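Local coordinates for protein glutathione peroxidase (Schistosoma mansoni, PDB 2V1M) that reduces hydrogen peroxide to water at the expense of glutathione, as a selenocysteine-containing member of the glutathione peroxidase family with a thioredoxin-like fold, at residues Gly31-Ile36 and Lys63-Leu68; Gln52-His57 and Gly95-Met100; Lys136-Arg141 and Met163-Lys168. All blocks are in the same frame, centred on the assembly; numbering follows the deposited sequence. Where two conformers were deposited one is given.

Interaction 1: Gly31-Ile36 and Lys63-Leu68; sequences GHVCLI and KGLRIL
R66 sets CG beside its own backbone N, and a second bend at chi2 (-67°) turns the chain back along the strand and over the imidazole of H32, whose CG likewise lies beside its backbone N. The guanidinium thus lies over one face of the ring, the two planes 30° apart and offset toward their rims, with NH2 of R66 3.3 Å from CE1 of H32. From its other terminal nitrogen R66 reaches back, NH1 to its neighbour's carbonyl L65 O at 2.9 Å, and also to V61 O, which probably limits the rotation of the flat group. Beneath this pair the strands 33-36 and 65-68 run parallel, 22° apart. R66 N gives a bond to V33 O (2.8 Å), L35 N to R66 O (2.9 Å) and L68 N to L35 O (2.9 Å), while V33 N to G64 O (3.0 Å) is weak. G64, at positive phi, closes the preceding helix in a Schellman motif. V33, L35, L65 and I67 share one face of the sheet, where L65 CD1 packs on V33 CG1; C34, I36, R66 and L68 share the other. The two strands are joined through helix 46-60 in a beta-alpha-beta unit of the thioredoxin-like fold: that helix covers L35, L65 and I67, helix 159-167 covers V33 and L65, and strand 136-139 pairs with the far edge of 33-36.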
loop_
_atom_site.group_PDB
_atom_site.type_symbol
_atom_site.label_atom_id
_atom_site.label_comp_id
_atom_site.label_asym_id
_atom_site.label_seq_id
_atom_site.Cartn_x
_atom_site.Cartn_y
_atom_site.Cartn_z
ATOM N N GLY A 31 14.998 5.866 -0.278
ATOM C CA GLY A 31 15.218 6.933 0.683
ATOM C C GLY A 31 13.963 7.478 1.349
ATOM O O GLY A 31 14.090 8.323 2.230
ATOM N N HIS A 32 12.788 7.006 0.942
ATOM C CA HIS A 32 11.501 7.435 1.525
ATOM C C HIS A 32 10.874 6.312 2.313
ATOM O O HIS A 32 11.043 5.146 1.986
ATOM C CB HIS A 32 10.574 7.912 0.397
ATOM C CG HIS A 32 11.049 9.218 -0.199
ATOM N ND1 HIS A 32 10.917 9.558 -1.532
ATOM C CD2 HIS A 32 11.687 10.269 0.383
ATOM C CE1 HIS A 32 11.452 10.751 -1.739
ATOM N NE2 HIS A 32 11.915 11.210 -0.592
ATOM N N VAL A 33 10.153 6.667 3.367
ATOM C CA VAL A 33 9.359 5.672 4.093
ATOM C C VAL A 33 8.109 5.405 3.276
ATOM O O VAL A 33 7.480 6.359 2.809
ATOM C CB VAL A 33 9.003 6.204 5.509
ATOM C CG1 VAL A 33 8.008 5.293 6.229
ATOM C CG2 VAL A 33 10.256 6.404 6.327
ATOM N N CYS A 34 7.743 4.118 3.111
ATOM C CA CYS A 34 6.571 3.785 2.334
ATOM C C CYS A 34 5.549 3.046 3.167
ATOM O O CYS A 34 5.898 2.175 3.983
ATOM C CB CYS A 34 6.923 2.918 1.104
ATOM S SG CYS A 34 8.063 3.704 -0.051
ATOM N N LEU A 35 4.282 3.379 2.935
ATOM C CA LEU A 35 3.165 2.655 3.520
ATOM C C LEU A 35 2.407 2.025 2.359
ATOM O O LEU A 35 1.888 2.753 1.501
ATOM C CB LEU A 35 2.257 3.586 4.332
ATOM C CG LEU A 35 1.160 2.827 5.111
ATOM C CD1 LEU A 35 1.761 1.940 6.233
ATOM C CD2 LEU A 35 0.151 3.836 5.661
ATOM N N ILE A 36 2.430 0.687 2.282
ATOM C CA ILE A 36 1.891 -0.037 1.142
ATOM C C ILE A 36 0.580 -0.687 1.557
ATOM O O ILE A 36 0.559 -1.504 2.533
ATOM C CB ILE A 36 2.922 -1.078 0.612
ATOM C CG1 ILE A 36 4.234 -0.350 0.255
ATOM C CG2 ILE A 36 2.294 -1.807 -0.573
ATOM C CD1 ILE A 36 5.327 -1.256 -0.301
ATOM N N LYS A 63 7.743 15.299 4.510
ATOM C CA LYS A 63 8.718 14.766 5.444
ATOM C C LYS A 63 9.324 13.450 4.970
ATOM O O LYS A 63 10.245 12.941 5.601
ATOM C CB LYS A 63 8.064 14.562 6.810
ATOM C CG LYS A 63 7.582 15.845 7.468
ATOM C CD LYS A 63 6.990 15.562 8.856
ATOM C CE LYS A 63 5.990 16.612 9.301
ATOM N NZ LYS A 63 6.532 17.981 9.130
ATOM N N GLY A 64 8.809 12.918 3.863
ATOM C CA GLY A 64 9.374 11.703 3.249
ATOM C C GLY A 64 8.475 10.478 3.216
ATOM O O GLY A 64 8.960 9.403 2.867
ATOM N N LEU A 65 7.194 10.594 3.590
ATOM C CA LEU A 65 6.283 9.471 3.490
ATOM C C LEU A 65 5.739 9.330 2.064
ATOM O O LEU A 65 5.281 10.341 1.481
ATOM C CB LEU A 65 5.096 9.635 4.439
ATOM C CG LEU A 65 4.064 8.495 4.355
ATOM C CD1 LEU A 65 4.633 7.168 4.838
ATOM C CD2 LEU A 65 2.842 8.876 5.186
ATOM N N ARG A 66 5.719 8.107 1.549
ATOM C CA ARG A 66 5.038 7.781 0.294
ATOM C C ARG A 66 4.042 6.662 0.566
ATOM O O ARG A 66 4.399 5.611 1.061
ATOM C CB ARG A 66 6.066 7.368 -0.782
ATOM C CG ARG A 66 7.074 8.497 -1.099
ATOM C CD ARG A 66 6.408 9.678 -1.766
ATOM N NE ARG A 66 7.394 10.706 -2.106
ATOM C CZ ARG A 66 7.799 11.667 -1.268
ATOM N NH1 ARG A 66 7.372 11.708 -0.000
ATOM N NH2 ARG A 66 8.682 12.575 -1.689
ATOM N N ILE A 67 2.788 6.905 0.231
ATOM C CA ILE A 67 1.744 5.905 0.352
ATOM C C ILE A 67 1.481 5.310 -1.020
ATOM O O ILE A 67 1.312 6.063 -2.004
ATOM C CB ILE A 67 0.446 6.531 0.959
ATOM C CG1 ILE A 67 0.758 7.066 2.366
ATOM C CG2 ILE A 67 -0.700 5.516 0.953
ATOM C CD1 ILE A 67 -0.382 7.914 2.941
ATOM N N LEU A 68 1.475 3.975 -1.089
ATOM C CA LEU A 68 1.290 3.237 -2.337
ATOM C C LEU A 68 0.046 2.377 -2.162
ATOM O O LEU A 68 0.003 1.549 -1.242
ATOM C CB LEU A 68 2.485 2.330 -2.650
ATOM C CG LEU A 68 3.818 2.950 -3.012
ATOM C CD1 LEU A 68 4.473 3.680 -1.936
ATOM C CD2 LEU A 68 4.700 1.830 -3.553
#

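Interaction 2: Gln52-His57 and Gly95-Met100; sequences QLQEMH and GVQFDM
Q54 and Q97 meet amide to amide, their planes 50° apart, and the two groups are joined by NE2 of Q54 donating to OE1 of Q97 at 2.9 Å. The acceptor lies close to the amide plane of Q54, but the donor is tilted from the carbonyl plane of Q97. The other end of the same Q54 amide accepts a hydrogen bond from the backbone: Q97 N lies 2.8 Å from Q54 OE1, arriving from above that carbonyl plane instead of along a lone pair. Q54 has CG anti to its backbone N (chi1 174°) and then bends at chi2, which swings the amide off the helix toward the 95-97 backbone; the two bonds hold both ends of it and limit its rotation. H57, one helical turn on, presents a face of its ring to the backbone joining Q97 and F98, with F98 N over the ring centre. On that same side NE2 of H57 lies 3.5 Å from CB of Q97 and ND1 3.6 Å from CB of F98. The helix 46-60 is the first crossover helix of the thioredoxin-like fold, and 95-98 is the loop that leads from helix 83-94 into the short edge strand 99-100, so the contact ties that loop to the flank of the helix. F98 approaches obliquely, CD1 near OE1 of Q54 and CE1 3.9 Å from CB of L53. V96 CG1, from the same loop, sits over the centre of the F98 ring, which is also flanked by Y50, I67 and A69. H57 also touches I67 of strand 65-71, while Q97 and Q54 stand nearer the surface, where Q97 touches T58.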
loop_
_atom_site.group_PDB
_atom_site.type_symbol
_atom_site.label_atom_id
_atom_site.label_comp_id
_atom_site.label_asym_id
_atom_site.label_seq_id
_atom_site.Cartn_x
_atom_site.Cartn_y
_atom_site.Cartn_z
ATOM N N GLN A 52 -8.331 8.713 5.874
ATOM C CA GLN A 52 -7.175 8.840 6.758
ATOM C C GLN A 52 -5.866 8.802 5.949
ATOM O O GLN A 52 -4.923 9.520 6.297
ATOM C CB GLN A 52 -7.166 7.763 7.821
ATOM C CG GLN A 52 -8.309 7.952 8.830
ATOM C CD GLN A 52 -8.193 7.057 10.047
ATOM O OE1 GLN A 52 -7.212 6.348 10.248
ATOM N NE2 GLN A 52 -9.198 7.107 10.892
ATOM N N LEU A 53 -5.785 7.930 4.940
ATOM C CA LEU A 53 -4.568 7.906 4.116
ATOM C C LEU A 53 -4.308 9.246 3.433
ATOM O O LEU A 53 -3.168 9.692 3.329
ATOM C CB LEU A 53 -4.599 6.753 3.108
ATOM C CG LEU A 53 -4.536 5.364 3.741
ATOM C CD1 LEU A 53 -4.914 4.319 2.667
ATOM C CD2 LEU A 53 -3.109 5.074 4.257
ATOM N N GLN A 54 -5.365 9.871 2.901
ATOM C CA GLN A 54 -5.177 11.170 2.234
ATOM C C GLN A 54 -4.738 12.246 3.245
ATOM O O GLN A 54 -3.892 13.102 2.911
ATOM C CB GLN A 54 -6.461 11.564 1.489
ATOM C CG GLN A 54 -6.394 12.954 0.891
ATOM C CD GLN A 54 -5.235 13.227 -0.004
ATOM O OE1 GLN A 54 -4.639 12.308 -0.615
ATOM N NE2 GLN A 54 -4.878 14.530 -0.101
ATOM N N GLU A 55 -5.303 12.223 4.452
ATOM C CA GLU A 55 -4.844 13.142 5.503
ATOM C C GLU A 55 -3.381 12.876 5.868
ATOM O O GLU A 55 -2.602 13.816 6.098
ATOM C CB GLU A 55 -5.750 13.034 6.735
ATOM C CG GLU A 55 -7.144 13.608 6.535
ATOM C CD GLU A 55 -8.305 12.817 7.197
ATOM O OE1 GLU A 55 -8.074 11.991 8.099
ATOM O OE2 GLU A 55 -9.488 13.018 6.803
ATOM N N MET A 56 -3.009 11.611 5.978
ATOM C CA MET A 56 -1.628 11.330 6.330
ATOM C C MET A 56 -0.656 11.691 5.222
ATOM O O MET A 56 0.421 12.216 5.518
ATOM C CB MET A 56 -1.462 9.881 6.722
ATOM C CG MET A 56 -2.188 9.526 7.993
ATOM S SD MET A 56 -2.260 7.754 8.330
ATOM C CE MET A 56 -0.526 7.446 8.681
ATOM N N HIS A 57 -1.042 11.448 3.969
ATOM C CA HIS A 57 -0.245 11.930 2.838
ATOM C C HIS A 57 -0.025 13.438 2.976
ATOM O O HIS A 57 1.087 13.951 2.851
ATOM C CB HIS A 57 -0.990 11.659 1.541
ATOM C CG HIS A 57 -0.367 12.344 0.375
ATOM N ND1 HIS A 57 0.679 11.782 -0.337
ATOM C CD2 HIS A 57 -0.639 13.557 -0.184
ATOM C CE1 HIS A 57 0.998 12.638 -1.294
ATOM N NE2 HIS A 57 0.238 13.719 -1.214
ATOM N N GLY A 95 -10.131 12.920 -3.129
ATOM C CA GLY A 95 -9.017 13.784 -3.521
ATOM C C GLY A 95 -7.650 13.118 -3.301
ATOM O O GLY A 95 -6.677 13.788 -2.957
ATOM N N VAL A 96 -7.573 11.801 -3.573
ATOM C CA VAL A 96 -6.333 11.083 -3.372
ATOM C C VAL A 96 -5.176 11.742 -4.143
ATOM O O VAL A 96 -5.253 11.893 -5.382
ATOM C CB VAL A 96 -6.479 9.629 -3.847
ATOM C CG1 VAL A 96 -5.125 8.929 -3.923
ATOM C CG2 VAL A 96 -7.424 8.879 -2.908
ATOM N N GLN A 97 -4.109 12.050 -3.399
ATOM C CA GLN A 97 -2.883 12.611 -4.002
ATOM C C GLN A 97 -1.708 11.668 -3.905
ATOM O O GLN A 97 -0.655 11.954 -4.494
ATOM C CB GLN A 97 -2.535 13.946 -3.355
ATOM C CG GLN A 97 -3.533 15.027 -3.660
ATOM C CD GLN A 97 -3.185 16.268 -2.895
ATOM O OE1 GLN A 97 -3.182 16.269 -1.662
ATOM N NE2 GLN A 97 -2.796 17.334 -3.605
ATOM N N PHE A 98 -1.829 10.574 -3.147
ATOM C CA PHE A 98 -0.784 9.578 -3.056
ATOM C C PHE A 98 -0.834 8.649 -4.295
ATOM O O PHE A 98 -1.626 8.875 -5.229
ATOM C CB PHE A 98 -0.856 8.806 -1.733
ATOM C CG PHE A 98 -2.204 8.198 -1.416
ATOM C CD1 PHE A 98 -3.162 8.909 -0.673
ATOM C CD2 PHE A 98 -2.541 6.921 -1.895
ATOM C CE1 PHE A 98 -4.406 8.346 -0.402
ATOM C CE2 PHE A 98 -3.798 6.371 -1.641
ATOM C CZ PHE A 98 -4.748 7.093 -0.907
ATOM N N ASP A 99 0.075 7.669 -4.353
ATOM C CA ASP A 99 0.285 6.911 -5.576
ATOM C C ASP A 99 -0.662 5.719 -5.646
ATOM O O ASP A 99 -0.674 4.856 -4.771
ATOM C CB ASP A 99 1.748 6.497 -5.669
ATOM C CG ASP A 99 2.672 7.684 -5.897
ATOM O OD1 ASP A 99 2.215 8.719 -6.422
ATOM O OD2 ASP A 99 3.871 7.545 -5.573
ATOM N N MET A 100 -1.409 5.654 -6.750
ATOM C CA MET A 100 -2.344 4.587 -7.078
ATOM C C MET A 100 -1.769 3.690 -8.152
ATOM O O MET A 100 -1.142 4.156 -9.124
ATOM C CB MET A 100 -3.658 5.185 -7.610
ATOM C CG MET A 100 -4.462 6.032 -6.598
ATOM S SD MET A 100 -5.097 5.106 -5.181
ATOM C CE MET A 100 -6.056 3.818 -5.973
#

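Interaction 3: Lys136-Arg141 and Met163-Lys168; sequences KFLVDR and MELLEK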
loop_
_atom_site.group_PDB
_atom_site.type_symbol
_atom_site.label_atom_id
_atom_site.label_comp_id
_atom_site.label_asym_id
_atom_site.label_seq_id
_atom_site.Cartn_x
_atom_site.Cartn_y
_atom_site.Cartn_z
ATOM N N LYS A 136 -1.778 -3.228 5.731
ATOM C CA LYS A 136 -0.733 -2.219 5.572
ATOM C C LYS A 136 0.629 -2.799 5.865
ATOM O O LYS A 136 0.807 -3.501 6.878
ATOM C CB LYS A 136 -0.961 -0.985 6.469
ATOM C CG LYS A 136 -2.258 -0.237 6.236
ATOM C CD LYS A 136 -3.468 -0.705 7.094
ATOM C CE LYS A 136 -4.674 0.143 6.755
ATOM N NZ LYS A 136 -5.932 -0.345 7.395
ATOM N N PHE A 137 1.623 -2.481 5.024
ATOM C CA PHE A 137 3.037 -2.777 5.309
ATOM C C PHE A 137 3.801 -1.473 5.380
ATOM O O PHE A 137 3.640 -0.587 4.509
ATOM C CB PHE A 137 3.680 -3.667 4.239
ATOM C CG PHE A 137 3.188 -5.081 4.254
ATOM C CD1 PHE A 137 3.906 -6.081 4.900
ATOM C CD2 PHE A 137 1.993 -5.433 3.621
ATOM C CE1 PHE A 137 3.477 -7.405 4.890
ATOM C CE2 PHE A 137 1.560 -6.741 3.599
ATOM C CZ PHE A 137 2.284 -7.726 4.249
ATOM N N LEU A 138 4.645 -1.341 6.405
ATOM C CA LEU A 138 5.482 -0.170 6.599
ATOM C C LEU A 138 6.924 -0.555 6.227
ATOM O O LEU A 138 7.486 -1.537 6.732
ATOM C CB LEU A 138 5.404 0.279 8.052
ATOM C CG LEU A 138 6.246 1.486 8.439
ATOM C CD1 LEU A 138 5.857 2.725 7.613
ATOM C CD2 LEU A 138 6.129 1.754 9.932
ATOM N N VAL A 139 7.495 0.260 5.331
ATOM C CA VAL A 139 8.801 0.024 4.707
ATOM C C VAL A 139 9.689 1.219 5.033
ATOM O O VAL A 139 9.302 2.391 4.833
ATOM C CB VAL A 139 8.617 -0.139 3.199
ATOM C CG1 VAL A 139 9.985 -0.342 2.484
ATOM C CG2 VAL A 139 7.654 -1.266 2.853
ATOM N N ASP A 140 10.895 0.926 5.535
ATOM C CA ASP A 140 11.809 1.985 5.930
ATOM C C ASP A 140 12.504 2.651 4.713
ATOM O O ASP A 140 12.267 2.306 3.545
ATOM C CB ASP A 140 12.792 1.435 6.984
ATOM C CG ASP A 140 13.875 0.504 6.419
ATOM O OD1 ASP A 140 14.029 0.382 5.181
ATOM O OD2 ASP A 140 14.551 -0.099 7.287
ATOM N N ARG A 141 13.344 3.639 5.037
ATOM C CA ARG A 141 14.041 4.416 3.999
ATOM C C ARG A 141 15.067 3.610 3.198
ATOM O O ARG A 141 15.582 4.144 2.203
ATOM C CB ARG A 141 14.728 5.614 4.605
ATOM C CG ARG A 141 13.756 6.699 5.152
ATOM C CD ARG A 141 14.526 7.900 5.646
ATOM N NE ARG A 141 13.751 8.978 6.276
ATOM C CZ ARG A 141 13.136 9.959 5.620
ATOM N NH1 ARG A 141 13.062 9.962 4.298
ATOM N NH2 ARG A 141 12.546 10.957 6.283
ATOM N N MET A 163 6.581 8.107 12.021
ATOM C CA MET A 163 7.469 9.179 12.496
ATOM C C MET A 163 8.808 8.634 12.924
ATOM O O MET A 163 9.854 9.273 12.688
ATOM C CB MET A 163 6.845 9.995 13.654
ATOM C CG MET A 163 5.526 10.698 13.295
ATOM S SD MET A 163 5.483 11.559 11.759
ATOM C CE MET A 163 6.475 13.001 12.134
ATOM N N GLU A 164 8.825 7.478 13.592
ATOM C CA GLU A 164 10.113 6.914 14.002
ATOM C C GLU A 164 10.974 6.658 12.768
ATOM O O GLU A 164 12.166 7.043 12.718
ATOM C CB GLU A 164 9.924 5.659 14.871
ATOM C CG GLU A 164 9.265 5.955 16.247
ATOM C CD GLU A 164 8.871 4.728 17.069
ATOM O OE1 GLU A 164 8.151 3.832 16.585
ATOM O OE2 GLU A 164 9.264 4.678 18.245
ATOM N N LEU A 165 10.378 6.039 11.757
ATOM C CA LEU A 165 11.192 5.709 10.576
ATOM C C LEU A 165 11.575 6.955 9.763
ATOM O O LEU A 165 12.642 6.983 9.131
ATOM C CB LEU A 165 10.490 4.683 9.707
ATOM C CG LEU A 165 10.189 3.329 10.369
ATOM C CD1 LEU A 165 9.604 2.389 9.303
ATOM C CD2 LEU A 165 11.466 2.727 10.972
ATOM N N LEU A 166 10.723 7.978 9.747
ATOM C CA LEU A 166 11.071 9.243 9.036
ATOM C C LEU A 166 12.233 9.938 9.690
ATOM O O LEU A 166 13.026 10.598 9.005
ATOM C CB LEU A 166 9.875 10.212 9.027
ATOM C CG LEU A 166 8.695 9.823 8.122
ATOM C CD1 LEU A 166 7.544 10.764 8.350
ATOM C CD2 LEU A 166 9.056 9.842 6.632
ATOM N N GLU A 167 12.353 9.794 11.014
ATOM C CA GLU A 167 13.428 10.439 11.756
ATOM C C GLU A 167 14.776 9.801 11.428
ATOM O O GLU A 167 15.805 10.502 11.488
ATOM C CB GLU A 167 13.160 10.377 13.266
ATOM C CG GLU A 167 12.243 11.457 13.822
ATOM C CD GLU A 167 12.786 12.875 13.690
ATOM O OE1 GLU A 167 13.989 13.065 13.399
ATOM O OE2 GLU A 167 11.988 13.815 13.881
ATOM N N LYS A 168 14.793 8.504 11.068
ATOM C CA LYS A 168 16.034 7.816 10.735
ATOM C C LYS A 168 16.572 8.321 9.412
ATOM O O LYS A 168 15.799 8.746 8.528
ATOM C CB LYS A 168 15.816 6.292 10.661
ATOM C CG LYS A 168 15.271 5.707 11.932
ATOM C CD LYS A 168 15.221 4.197 11.864
ATOM C CE LYS A 168 15.486 3.610 13.232
ATOM N NZ LYS A 168 16.795 4.053 13.812
HETATM O O HOH W 1 13.611 4.611 7.789
#
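L165 lays its CD1 against the branched end of L138, 3.6 Å from CG and equally close to CD2, the two leucines reaching toward each other tip to tip from helix and strand. L138 has CG anti to its backbone N (chi1 179°), which carries the isopropyl group out from strand 136-139 to the helix. The same methyl of L165 lies 4.1 Å from CB of D140, just past the end of the strand; the carboxylate of D140 is engaged by the backbone N atoms of Q142 and Q144. Beyond the leucines the contact turns polar. R141, its chain extended from CG to NE, runs beside the last turn of helix 159-167 and grips a single carbonyl, L166 O, side-on with two nitrogens. NH2 of R141 is 2.8 Å from L166 O, in the carbonyl plane and on a lone pair, with an angle of 161° at the hydrogen; NE of R141 is farther from L166 O, at 3.3 Å, and comes from above that plane. The oxygen sits in the guanidinium plane, while CD2 of L166, 3.7 Å from NH2 of R141, covers one of its faces. A water links the two backbones, accepting from R141 N and donating to L165 O, 2.9 Å from each. Farther round, R141 bonds through NH1 to G31 O and through NH2 to K63 O, and V33 packs against both L165 and L166. Every one of these arginine acceptors is a backbone carbonyl, and L166 lies at the C-terminal end of its helix, where the dipole would favour a positive charge; the guanidinium therefore probably helps to hold the C-terminal helix to the sheet by charge as well as by its two N-H bonds to L166 O.

In the fold
The three contacts share one mixed sheet, ordered 99-100, 65-71, 33-39, 136-139, 145-149. Interaction 1 occupies its middle and touches both others: its centre is about 11 Å from that of interaction 2 and about 7 Å from that of interaction 3, whereas the centres of interactions 2 and 3 are about 17 Å apart and the two do not touch. Along the chain the segments of interactions 1 and 2 alternate, helix 46-60 following strand 33-39 and leading into 65-71; interaction 3 comes last. Interaction 2 fastens helix 46-60 and the loop before edge strand 99-100, and interaction 3 brings the C-terminal helix against strands 136-139 and 33-39, so helices flank the sheet of this thioredoxin-like peroxidase.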